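PDB 6MKB: tumor necrosis factor ligand superfamily member 9, which acts as a cytokine that binds the receptor TNFRSF9 (4-1BB) and induces proliferation of activated peripheral blood T cells. Local coordinates for residues S7-K12 with G58-F63. Residues are numbered along the deposited sequence; the frame is centred on the assembly and turned at random.
Sequences SPVFAK and GLYYVF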
ATOM      1  N   SER B   7      18.793 -13.892   6.985  1.00 75.33           N
ATOM      2  CA  SER B   7      17.330 -13.834   7.009  1.00 73.86           C
ATOM      3  C   SER B   7      16.815 -12.429   6.598  1.00 72.35           C
ATOM      4  O   SER B   7      17.421 -11.421   6.991  1.00 71.01           O
ATOM      5  CB  SER B   7      16.806 -14.208   8.399  1.00 79.06           C
ATOM      6  OG  SER B   7      15.427 -13.912   8.578  1.00 85.99           O
ATOM      7  N   PRO B   8      15.690 -12.333   5.842  1.00 65.19           N
ATOM      8  CA  PRO B   8      15.180 -10.999   5.457  1.00 61.82           C
ATOM      9  C   PRO B   8      14.748 -10.148   6.653  1.00 60.67           C
ATOM     10  O   PRO B   8      14.190 -10.675   7.615  1.00 61.67           O
ATOM     11  CB  PRO B   8      13.985 -11.325   4.550  1.00 63.12           C
ATOM     12  CG  PRO B   8      14.268 -12.736   4.052  1.00 69.80           C
ATOM     13  CD  PRO B   8      14.853 -13.403   5.260  1.00 66.72           C
ATOM     14  N   VAL B   9      15.047  -8.839   6.610  1.00 51.68           N
ATOM     15  CA  VAL B   9      14.671  -7.906   7.669  1.00 48.71           C
ATOM     16  C   VAL B   9      13.284  -7.408   7.315  1.00 52.09           C
ATOM     17  O   VAL B   9      13.107  -6.756   6.286  1.00 51.65           O
ATOM     18  CB  VAL B   9      15.715  -6.784   7.856  1.00 51.19           C
ATOM     19  CG1 VAL B   9      15.243  -5.755   8.881  1.00 50.43           C
ATOM     20  CG2 VAL B   9      17.078  -7.358   8.250  1.00 50.82           C
ATOM     21  N   PHE B  10      12.276  -7.829   8.106  1.00 48.73           N
ATOM     22  CA  PHE B  10      10.860  -7.538   7.875  1.00 47.19           C
ATOM     23  C   PHE B  10      10.082  -7.501   9.176  1.00 50.20           C
ATOM     24  O   PHE B  10      10.340  -8.289  10.084  1.00 50.01           O
ATOM     25  CB  PHE B  10      10.244  -8.622   6.927  1.00 49.82           C
ATOM     26  CG  PHE B  10       8.759  -8.480   6.617  1.00 50.78           C
ATOM     27  CD1 PHE B  10       8.315  -7.586   5.651  1.00 53.10           C
ATOM     28  CD2 PHE B  10       7.813  -9.243   7.292  1.00 52.38           C
ATOM     29  CE1 PHE B  10       6.952  -7.449   5.374  1.00 53.53           C
ATOM     30  CE2 PHE B  10       6.454  -9.115   7.005  1.00 54.70           C
ATOM     31  CZ  PHE B  10       6.033  -8.220   6.049  1.00 52.47           C
ATOM     32  N   ALA B  11       9.090  -6.609   9.240  1.00 47.32           N
ATOM     33  CA  ALA B  11       8.158  -6.481  10.360  1.00 46.40           C
ATOM     34  C   ALA B  11       6.771  -6.100   9.855  1.00 49.45           C
ATOM     35  O   ALA B  11       6.655  -5.325   8.913  1.00 49.08           O
ATOM     36  CB  ALA B  11       8.656  -5.448  11.354  1.00 46.31           C
ATOM     37  N   LYS B  12       5.732  -6.661  10.470  1.00 46.38           N
ATOM     38  CA  LYS B  12       4.327  -6.342  10.204  1.00 45.81           C
ATOM     39  C   LYS B  12       3.581  -6.421  11.516  1.00 50.42           C
ATOM     40  O   LYS B  12       3.265  -7.519  11.979  1.00 51.95           O
ATOM     41  CB  LYS B  12       3.679  -7.242   9.125  1.00 48.78           C
ATOM     42  CG  LYS B  12       2.315  -6.706   8.678  1.00 54.92           C
ATOM     43  CD  LYS B  12       1.553  -7.628   7.721  1.00 51.40           C
ATOM     44  CE  LYS B  12       0.105  -7.200   7.699  1.00 52.02           C
ATOM     45  NZ  LYS B  12      -0.679  -7.896   6.658  1.00 74.30           N
ATOM     46  N   GLY B  58      19.864   1.707   6.191  1.00 49.83           N
ATOM     47  CA  GLY B  58      19.602   1.362   4.808  1.00 48.96           C
ATOM     48  C   GLY B  58      18.315   1.933   4.269  1.00 51.63           C
ATOM     49  O   GLY B  58      17.669   2.765   4.917  1.00 52.36           O
ATOM     50  N   LEU B  59      17.948   1.484   3.066  1.00 46.18           N
ATOM     51  CA  LEU B  59      16.722   1.877   2.386  1.00 44.36           C
ATOM     52  C   LEU B  59      15.633   0.874   2.759  1.00 47.76           C
ATOM     53  O   LEU B  59      15.750  -0.322   2.463  1.00 45.88           O
ATOM     54  CB  LEU B  59      16.942   1.948   0.863  1.00 44.50           C
ATOM     55  CG  LEU B  59      15.796   2.514   0.027  1.00 47.98           C
ATOM     56  CD1 LEU B  59      15.599   4.024   0.282  1.00 46.66           C
ATOM     57  CD2 LEU B  59      16.024   2.228  -1.452  1.00 49.83           C
ATOM     58  N   TYR B  60      14.606   1.353   3.471  1.00 44.05           N
ATOM     59  CA  TYR B  60      13.504   0.514   3.921  1.00 42.98           C
ATOM     60  C   TYR B  60      12.231   0.866   3.190  1.00 47.18           C
ATOM     61  O   TYR B  60      11.947   2.044   2.961  1.00 46.60           O
ATOM     62  CB  TYR B  60      13.258   0.672   5.447  1.00 43.66           C
ATOM     63  CG  TYR B  60      14.281   0.004   6.339  1.00 45.48           C
ATOM     64  CD1 TYR B  60      15.506   0.615   6.609  1.00 47.75           C
ATOM     65  CD2 TYR B  60      14.013  -1.221   6.946  1.00 45.82           C
ATOM     66  CE1 TYR B  60      16.454   0.006   7.432  1.00 47.73           C
ATOM     67  CE2 TYR B  60      14.948  -1.834   7.780  1.00 47.63           C
ATOM     68  CZ  TYR B  60      16.177  -1.225   8.007  1.00 55.48           C
ATOM     69  OH  TYR B  60      17.113  -1.829   8.819  1.00 51.11           O
ATOM     70  N   TYR B  61      11.447  -0.160   2.851  1.00 42.47           N
ATOM     71  CA  TYR B  61      10.123   0.016   2.299  1.00 40.54           C
ATOM     72  C   TYR B  61       9.218   0.052   3.515  1.00 45.45           C
ATOM     73  O   TYR B  61       9.117  -0.956   4.217  1.00 45.20           O
ATOM     74  CB  TYR B  61       9.797  -1.127   1.344  1.00 40.86           C
ATOM     75  CG  TYR B  61       8.403  -1.104   0.752  1.00 41.08           C
ATOM     76  CD1 TYR B  61       7.301  -1.520   1.496  1.00 42.58           C
ATOM     77  CD2 TYR B  61       8.202  -0.805  -0.588  1.00 40.34           C
ATOM     78  CE1 TYR B  61       6.026  -1.556   0.942  1.00 43.07           C
ATOM     79  CE2 TYR B  61       6.940  -0.877  -1.161  1.00 40.59           C
ATOM     80  CZ  TYR B  61       5.846  -1.216  -0.384  1.00 52.22           C
ATOM     81  OH  TYR B  61       4.585  -1.265  -0.943  1.00 60.02           O
ATOM     82  N   VAL B  62       8.666   1.227   3.851  1.00 40.85           N
ATOM     83  CA  VAL B  62       7.813   1.369   5.030  1.00 39.10           C
ATOM     84  C   VAL B  62       6.380   1.396   4.547  1.00 44.45           C
ATOM     85  O   VAL B  62       6.091   2.024   3.520  1.00 45.00           O
ATOM     86  CB  VAL B  62       8.185   2.613   5.873  1.00 42.08           C
ATOM     87  CG1 VAL B  62       7.498   2.566   7.236  1.00 42.01           C
ATOM     88  CG2 VAL B  62       9.692   2.732   6.042  1.00 41.61           C
ATOM     89  N   PHE B  63       5.489   0.664   5.236  1.00 41.74           N
ATOM     90  CA  PHE B  63       4.089   0.578   4.831  1.00 39.89           C
ATOM     91  C   PHE B  63       3.158   0.765   6.017  1.00 44.10           C
ATOM     92  O   PHE B  63       3.489   0.429   7.158  1.00 43.27           O
ATOM     93  CB  PHE B  63       3.789  -0.746   4.097  1.00 41.32           C
ATOM     94  CG  PHE B  63       4.003  -2.014   4.894  1.00 43.07           C
ATOM     95  CD1 PHE B  63       2.979  -2.549   5.681  1.00 46.12           C
ATOM     96  CD2 PHE B  63       5.211  -2.703   4.827  1.00 44.74           C
ATOM     97  CE1 PHE B  63       3.186  -3.709   6.439  1.00 46.74           C
ATOM     98  CE2 PHE B  63       5.405  -3.878   5.564  1.00 47.90           C
ATOM     99  CZ  PHE B  63       4.392  -4.374   6.360  1.00 45.66           C
TER
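A chi1 of 62° sets CG of F63 between its own backbone N and carbonyl carbon, on a CB that already points toward the 7-12 segment; F10, with CG anti to its backbone N (chi1 178°), starts away from 58-63, but its ring end comes nearer. The two side chains cross at about a right angle, CE1 of F10 lying 3.9 Å from CE2 of F63. K12 adds its aliphatic part: its CG sits in the plane of the F63 ring, at the edge, 3.8 Å from CE1. Lysine suits this border position because its methylenes pack on the phenyl edge while the extended chain carries the ammonium away. The carbonyl O of A11 approaches the same ring obliquely, 3.5 Å from CZ. Farther back, branched V9 supplies a methyl, CG1, to the carbon edge of the Y60 ring at CE2, 4.1 Å away; the tyrosine OH is hydrogen-bonded to the backbone O of S56.

The strand segments 10-12 and 58-63 run nearly parallel, 4° apart, with axes no closer than 9.1 Å, a gap that needs large rings such as F63 and F10. Between them in this TNF homology domain lies strand 149-166, antiparallel to both; V9 and A11 bond to its L163 and L161 through their backbones. At the dimer interface, F63 meets the ring of Y61 of the second subunit, and F10 packs on V164 of that subunit. Mostly apolar, with one carbonyl oxygen against a ring, the contact lacks directional bonds and relies on shape and dispersion.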